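Local coordinates for periplasmic binding protein/LacI transcriptional regulator (Burkholderia multivorans, PDB 4YLE), which probably binds a simple sugar in the periplasm, between two lobes, and hands it to the membrane part of an ABC transporter, at residues Lys111-Asp115 with Ala116-Val120; Asp155-Ala158 with Lys159-Ala163; Tyr256-Ile259 with Asn260-Pro264. One frame throughout, in Å; residues are numbered along the deposited sequence.

Contacts 1 and 2 both close a helix at opposite ends of the molecule, their centres about 46 Å apart on opposite sides of its centre, whereas contact 3 opens a helix close to the bound ligand. Contact 1 ends helix 107-115 with a glycine and leads into a strand, Ala113 and Val120 buried within a beta-alpha-beta unit and Ala116 at the surface. Contact 2 ends helix 146-160 without such a motif: backbone bonds of which several are weak, a leucine pair turned inward and lysines outward. Contact 3, centred about 21 Å from the centre of contact 2, has one backbone bond between its segments but several polar bonds to residues around it, with isoleucines inward and an asparagine-lysine pair outside.

Contact 1. Residues Lys111-Asp115 with Ala116-Val120; sequences KKAVD and AGIIV
Ala113 and Ala116 meet at the C-terminal end of helix 107-115, where the chain turns back toward strand 119-123. The CB of Ala116 rests 3.5 Å from the carbonyl O of Ala113, and its backbone N makes only weak bonds to Lys112 O and Ala113 O; a small side chain suits this exposed last turn. The closure itself is a Schellman motif. Ile118 N bonds to Ala113 O at 3.1 Å, while Gly117 N reaches Val114 O at 2.9 Å. Gly117 adopts a positive phi of 86°, at which a CB would press on the preceding carbonyl. A water donates to both Val114 O and Ile118 O, bridging the turn. Farther on, Val120 brings its CG2 to 3.8 Å from Ala113 CB and equally to 3.8 Å from Val114 CG2. Val114 turns CG2 beside its own backbone N, with CG1 anti to that N (chi1 163°), which directs CG2 to the strand. Short, branched valines, with Ala113, suit this close approach of helix and strand. Around it, Ala113 and Ile118 pack on Ile89 of helix 78-90 and on Ile96 of strand 95-98, and Ile119 pairs through its backbone with Asp94 and Ile96, completing the beta-alpha-beta unit 95-98, 107-115, 119-123.

Contact 2. Residues Asp155-Ala158 with Lys159-Ala163; sequences DYLA and KKLKA
Leu157 and Leu161 form the tight side of this helix end: Leu161 CD1 lies 3.8 Å from Leu157 CG, the two branched chains meeting at a slant. With chi1 at 175°, Leu157 CG sits beside its own carbonyl carbon, which brings the branch toward Leu161. Both leucines lie against Ala226 of strand 226-229 and Tyr252 of strand 252-254, where greasy, flexible side chains suit the surface of a sheet. Ala158, small enough to fit close to a neighbouring helix, touches Met190 of helix 177-193. The solvent side is looser and carries Lys159 and Lys160, the latter still touching Tyr252 and Leu272. Lys159, bent at chi2 (-45°), curls its aliphatic chain back over the backbone, bringing CE to 3.1 Å from Asp155 O. Its NZ stays 4.6 Å from Asp155 OD1, too far for a salt bridge; that carboxylate is paired instead with Arg151. The bonding changes in the last turn: Lys159 N bonds only weakly to Asp155 O and Tyr156 O, Lys160 N bonds to Leu157 O, and Leu161 N to Ala158 O, with a weaker bond to Leu157 O. An amphipathic helix covering a parallel sheet is typical of the alpha/beta lobes of periplasmic binding proteins.

Contact 3. Residues Tyr256-Ile259 with Asn260-Pro264; sequences YDNI and NAIKP
Ile259 and Ile262 face each other across a single turn that leads from the loop after strand 252-254 into helix 263-268, in the alpha/beta fold of a periplasmic binding protein. Ile262 N donates to Ile259 O at 2.9 Å, and this bond draws the first turn together. Ile262 CG2 comes to 3.2 Å from Ile259 O, while Ile262 CB stands 4.2 Å from Ile259 CG1. Ile259 places that CG1 between its own backbone N and carbonyl carbon (chi1 66°), a crowded position that carries the extended branch past the start of the turn, where CD1 meets Ala261 CB at 4.0 Å. Alanine, with its single CB, lets this branch lie close to the turn. Branched isoleucines suit the inward side: Ile259 packs on Asn233 and Ile236 of helix 232-244, and Ile262 on Asp232 and Val271. The polar residues take the other side. Asn258 and Lys263 cross at about a right angle, with Asn258 OD1 4.1 Å from Lys263 CE, so the lysine contributes its aliphatic part here, while Asn258 ND2 is bonded to Asp276. The positive phi of Asn258 (55°) is one that asparagine tolerates better than most residues. Nearby, Asp257 OD2 hydrogen-bonds to the unidentified bound ligand, and Ile259 N bonds to Asp232 while Asn260 N bonds to Glu45, so the turn lies beside the bound molecule, consistent with a place at the edge of the sugar-binding cleft, and is tied to both of these acids. On the exposed edge Lys263, extended beyond CG, runs straight back alongside the turn, and its NZ donates to Asn260 OD1 at 2.9 Å, tilted only 19° from the carbonyl plane.

Contact 1. Residues Lys111-Asp115 with Ala116-Val120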
# COMPACT_ATOMS: atom_id res chain seq x y z
N LYS A 111 20.43 1.12 -3.17
CA LYS A 111 21.72 0.90 -3.85
C LYS A 111 22.85 0.76 -2.83
O LYS A 111 23.66 -0.17 -2.91
CB LYS A 111 22.01 2.05 -4.81
N LYS A 112 22.88 1.67 -1.86
CA LYS A 112 23.85 1.65 -0.76
C LYS A 112 23.86 0.29 -0.07
O LYS A 112 24.91 -0.31 0.14
CB LYS A 112 23.50 2.77 0.23
CG LYS A 112 24.46 3.00 1.40
CD LYS A 112 24.06 4.31 2.13
CE LYS A 112 24.19 4.22 3.65
NZ LYS A 112 25.60 4.01 4.10
N ALA A 113 22.67 -0.20 0.25
CA ALA A 113 22.52 -1.49 0.90
C ALA A 113 23.03 -2.62 0.02
O ALA A 113 23.74 -3.51 0.49
CB ALA A 113 21.03 -1.73 1.26
N VAL A 114 22.68 -2.59 -1.26
CA VAL A 114 23.04 -3.69 -2.14
C VAL A 114 24.55 -3.72 -2.34
O VAL A 114 25.17 -4.78 -2.31
CB VAL A 114 22.29 -3.61 -3.48
CG1 VAL A 114 22.93 -4.49 -4.55
CG2 VAL A 114 20.84 -4.05 -3.27
N ASP A 115 25.13 -2.54 -2.52
CA ASP A 115 26.58 -2.43 -2.68
C ASP A 115 27.33 -2.90 -1.42
O ASP A 115 28.51 -3.26 -1.50
CB ASP A 115 26.96 -0.98 -3.03
CG ASP A 115 26.57 -0.58 -4.46
OD1 ASP A 115 26.32 -1.47 -5.29
OD2 ASP A 115 26.54 0.64 -4.75
N ALA A 116 26.64 -2.92 -0.28
CA ALA A 116 27.24 -3.37 0.98
C ALA A 116 26.98 -4.85 1.23
O ALA A 116 27.21 -5.37 2.33
CB ALA A 116 26.72 -2.54 2.14
N GLY A 117 26.46 -5.54 0.21
CA GLY A 117 26.32 -6.98 0.26
C GLY A 117 25.03 -7.45 0.91
O GLY A 117 24.88 -8.64 1.19
N ILE A 118 24.10 -6.53 1.16
CA ILE A 118 22.81 -6.88 1.74
C ILE A 118 21.84 -7.26 0.63
O ILE A 118 21.81 -6.63 -0.42
CB ILE A 118 22.25 -5.71 2.58
CG1 ILE A 118 23.25 -5.35 3.69
CG2 ILE A 118 20.88 -6.04 3.16
CD1 ILE A 118 22.86 -4.13 4.52
N ILE A 119 21.03 -8.29 0.86
CA ILE A 119 19.99 -8.66 -0.08
C ILE A 119 18.80 -7.74 0.22
O ILE A 119 18.38 -7.64 1.36
CB ILE A 119 19.61 -10.17 0.05
CG1 ILE A 119 20.81 -11.05 -0.35
CG2 ILE A 119 18.37 -10.54 -0.81
CD1 ILE A 119 21.28 -10.85 -1.80
N VAL A 120 18.29 -7.07 -0.80
CA VAL A 120 17.08 -6.25 -0.64
C VAL A 120 15.95 -6.80 -1.47
O VAL A 120 16.12 -7.07 -2.64
CB VAL A 120 17.35 -4.80 -1.06
CG1 VAL A 120 16.09 -3.95 -0.87
CG2 VAL A 120 18.55 -4.23 -0.28
O HOH W 1 23.66 -7.16 -2.50

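Contact 2. Residues Asp155-Ala158 with Lys159-Ala163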
# COMPACT_ATOMS: atom_id res chain seq x y z
N ASP A 155 -15.31 -2.12 -9.98
CA ASP A 155 -16.37 -2.87 -10.67
C ASP A 155 -17.57 -3.12 -9.78
O ASP A 155 -18.70 -3.06 -10.25
CB ASP A 155 -15.84 -4.23 -11.18
CG ASP A 155 -14.99 -4.11 -12.43
OD1 ASP A 155 -15.02 -3.05 -13.09
OD2 ASP A 155 -14.29 -5.09 -12.76
N TYR A 156 -17.34 -3.46 -8.52
CA TYR A 156 -18.45 -3.68 -7.60
C TYR A 156 -19.26 -2.40 -7.43
O TYR A 156 -20.50 -2.42 -7.51
CB TYR A 156 -17.93 -4.19 -6.26
CG TYR A 156 -19.04 -4.68 -5.36
CD1 TYR A 156 -19.68 -5.89 -5.61
CD2 TYR A 156 -19.46 -3.94 -4.29
CE1 TYR A 156 -20.71 -6.35 -4.78
CE2 TYR A 156 -20.48 -4.38 -3.46
CZ TYR A 156 -21.09 -5.57 -3.70
OH TYR A 156 -22.12 -6.00 -2.88
N LEU A 157 -18.58 -1.28 -7.21
CA LEU A 157 -19.23 0.01 -7.15
C LEU A 157 -20.02 0.31 -8.40
O LEU A 157 -21.15 0.80 -8.33
CB LEU A 157 -18.20 1.11 -6.93
CG LEU A 157 -18.72 2.55 -6.96
CD1 LEU A 157 -19.76 2.85 -5.86
CD2 LEU A 157 -17.50 3.49 -6.83
N ALA A 158 -19.44 0.04 -9.57
CA ALA A 158 -20.13 0.35 -10.83
C ALA A 158 -21.49 -0.30 -10.92
O ALA A 158 -22.42 0.28 -11.48
CB ALA A 158 -19.28 -0.08 -12.01
N LYS A 159 -21.63 -1.49 -10.34
CA LYS A 159 -22.91 -2.20 -10.39
C LYS A 159 -24.01 -1.41 -9.67
O LYS A 159 -25.20 -1.55 -9.98
CB LYS A 159 -22.80 -3.59 -9.76
CG LYS A 159 -21.66 -4.46 -10.23
CD LYS A 159 -21.50 -4.44 -11.74
CE LYS A 159 -20.15 -5.05 -12.15
NZ LYS A 159 -19.45 -4.18 -13.15
N LYS A 160 -23.59 -0.58 -8.71
CA LYS A 160 -24.51 0.15 -7.84
C LYS A 160 -24.82 1.54 -8.37
O LYS A 160 -25.79 2.18 -7.95
CB LYS A 160 -23.93 0.23 -6.42
CG LYS A 160 -23.92 -1.11 -5.71
CD LYS A 160 -24.44 -1.01 -4.30
CE LYS A 160 -24.96 -2.35 -3.79
NZ LYS A 160 -25.49 -2.20 -2.40
N LEU A 161 -24.00 1.99 -9.32
CA LEU A 161 -24.13 3.29 -9.93
C LEU A 161 -24.77 3.15 -11.28
O LEU A 161 -25.23 2.07 -11.65
CB LEU A 161 -22.77 3.98 -10.09
CG LEU A 161 -22.04 4.32 -8.80
CD1 LEU A 161 -20.70 5.02 -9.04
CD2 LEU A 161 -22.90 5.17 -7.91
N LYS A 162 -24.83 4.26 -12.00
CA LYS A 162 -25.33 4.25 -13.35
C LYS A 162 -24.51 5.17 -14.23
O LYS A 162 -23.79 6.04 -13.74
CB LYS A 162 -26.81 4.66 -13.39
CG LYS A 162 -27.09 6.02 -12.83
CD LYS A 162 -28.61 6.31 -12.79
CE LYS A 162 -28.88 7.73 -12.34
NZ LYS A 162 -28.20 8.06 -11.05
N ALA A 163 -24.61 4.94 -15.53
CA ALA A 163 -23.96 5.76 -16.52
C ALA A 163 -24.21 7.24 -16.27
O ALA A 163 -25.34 7.65 -15.95
CB ALA A 163 -24.44 5.36 -17.91

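Contact 3. Residues Tyr256-Ile259 with Asn260-Pro264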
# COMPACT_ATOMS: atom_id res chain seq x y z
N TYR A 256 -9.64 0.28 0.26
CA TYR A 256 -8.63 -0.72 -0.11
C TYR A 256 -7.81 -0.98 1.15
O TYR A 256 -7.28 -0.03 1.71
CB TYR A 256 -7.75 -0.18 -1.23
CG TYR A 256 -7.02 -1.17 -2.10
CD1 TYR A 256 -7.57 -1.57 -3.29
CD2 TYR A 256 -5.75 -1.62 -1.77
CE1 TYR A 256 -6.91 -2.42 -4.13
CE2 TYR A 256 -5.07 -2.49 -2.64
CZ TYR A 256 -5.69 -2.87 -3.80
OH TYR A 256 -5.00 -3.71 -4.64
N ASP A 257 -7.68 -2.25 1.53
CA ASP A 257 -6.78 -2.79 2.60
C ASP A 257 -7.49 -3.80 3.49
O ASP A 257 -6.84 -4.67 4.09
CB ASP A 257 -6.17 -1.73 3.55
CG ASP A 257 -5.05 -0.91 2.90
OD1 ASP A 257 -4.56 -1.32 1.83
OD2 ASP A 257 -4.68 0.15 3.45
N ASN A 258 -8.80 -3.66 3.64
CA ASN A 258 -9.57 -4.46 4.58
C ASN A 258 -9.05 -4.40 6.02
O ASN A 258 -8.88 -5.44 6.69
CB ASN A 258 -9.63 -5.89 4.08
CG ASN A 258 -10.70 -6.71 4.74
OD1 ASN A 258 -11.72 -6.19 5.21
ND2 ASN A 258 -10.47 -8.01 4.81
N ILE A 259 -8.81 -3.19 6.53
CA ILE A 259 -8.43 -3.07 7.95
C ILE A 259 -9.62 -3.30 8.87
O ILE A 259 -10.76 -3.11 8.48
CB ILE A 259 -7.79 -1.69 8.27
CG1 ILE A 259 -8.82 -0.57 8.09
CG2 ILE A 259 -6.54 -1.51 7.40
CD1 ILE A 259 -8.31 0.82 8.41
N ASN A 260 -9.35 -3.72 10.10
CA ASN A 260 -10.43 -3.99 11.04
C ASN A 260 -11.36 -2.82 11.19
O ASN A 260 -12.57 -3.01 11.31
CB ASN A 260 -9.89 -4.38 12.41
CG ASN A 260 -9.27 -5.73 12.40
OD1 ASN A 260 -9.87 -6.67 11.89
ND2 ASN A 260 -8.04 -5.84 12.91
N ALA A 261 -10.82 -1.61 11.19
CA ALA A 261 -11.66 -0.43 11.43
C ALA A 261 -12.75 -0.33 10.36
O ALA A 261 -13.80 0.26 10.59
CB ALA A 261 -10.81 0.84 11.47
N ILE A 262 -12.52 -0.93 9.19
CA ILE A 262 -13.47 -0.79 8.09
C ILE A 262 -14.62 -1.80 8.20
O ILE A 262 -15.65 -1.67 7.55
CB ILE A 262 -12.76 -0.93 6.71
CG1 ILE A 262 -13.38 0.02 5.69
CG2 ILE A 262 -12.78 -2.35 6.18
CD1 ILE A 262 -12.98 1.49 5.91
N LYS A 263 -14.45 -2.82 9.03
CA LYS A 263 -15.45 -3.88 9.08
C LYS A 263 -16.81 -3.45 9.62
O LYS A 263 -17.83 -3.81 9.03
CB LYS A 263 -14.89 -5.05 9.88
CG LYS A 263 -13.77 -5.70 9.10
CD LYS A 263 -13.04 -6.78 9.88
CE LYS A 263 -11.76 -7.15 9.16
NZ LYS A 263 -11.15 -8.32 9.81
N PRO A 264 -16.86 -2.67 10.71
CA PRO A 264 -18.19 -2.21 11.13
C PRO A 264 -18.84 -1.34 10.06
O PRO A 264 -20.06 -1.29 9.94
CB PRO A 264 -17.90 -1.39 12.39
CG PRO A 264 -16.54 -1.80 12.82
CD PRO A 264 -15.80 -2.16 11.59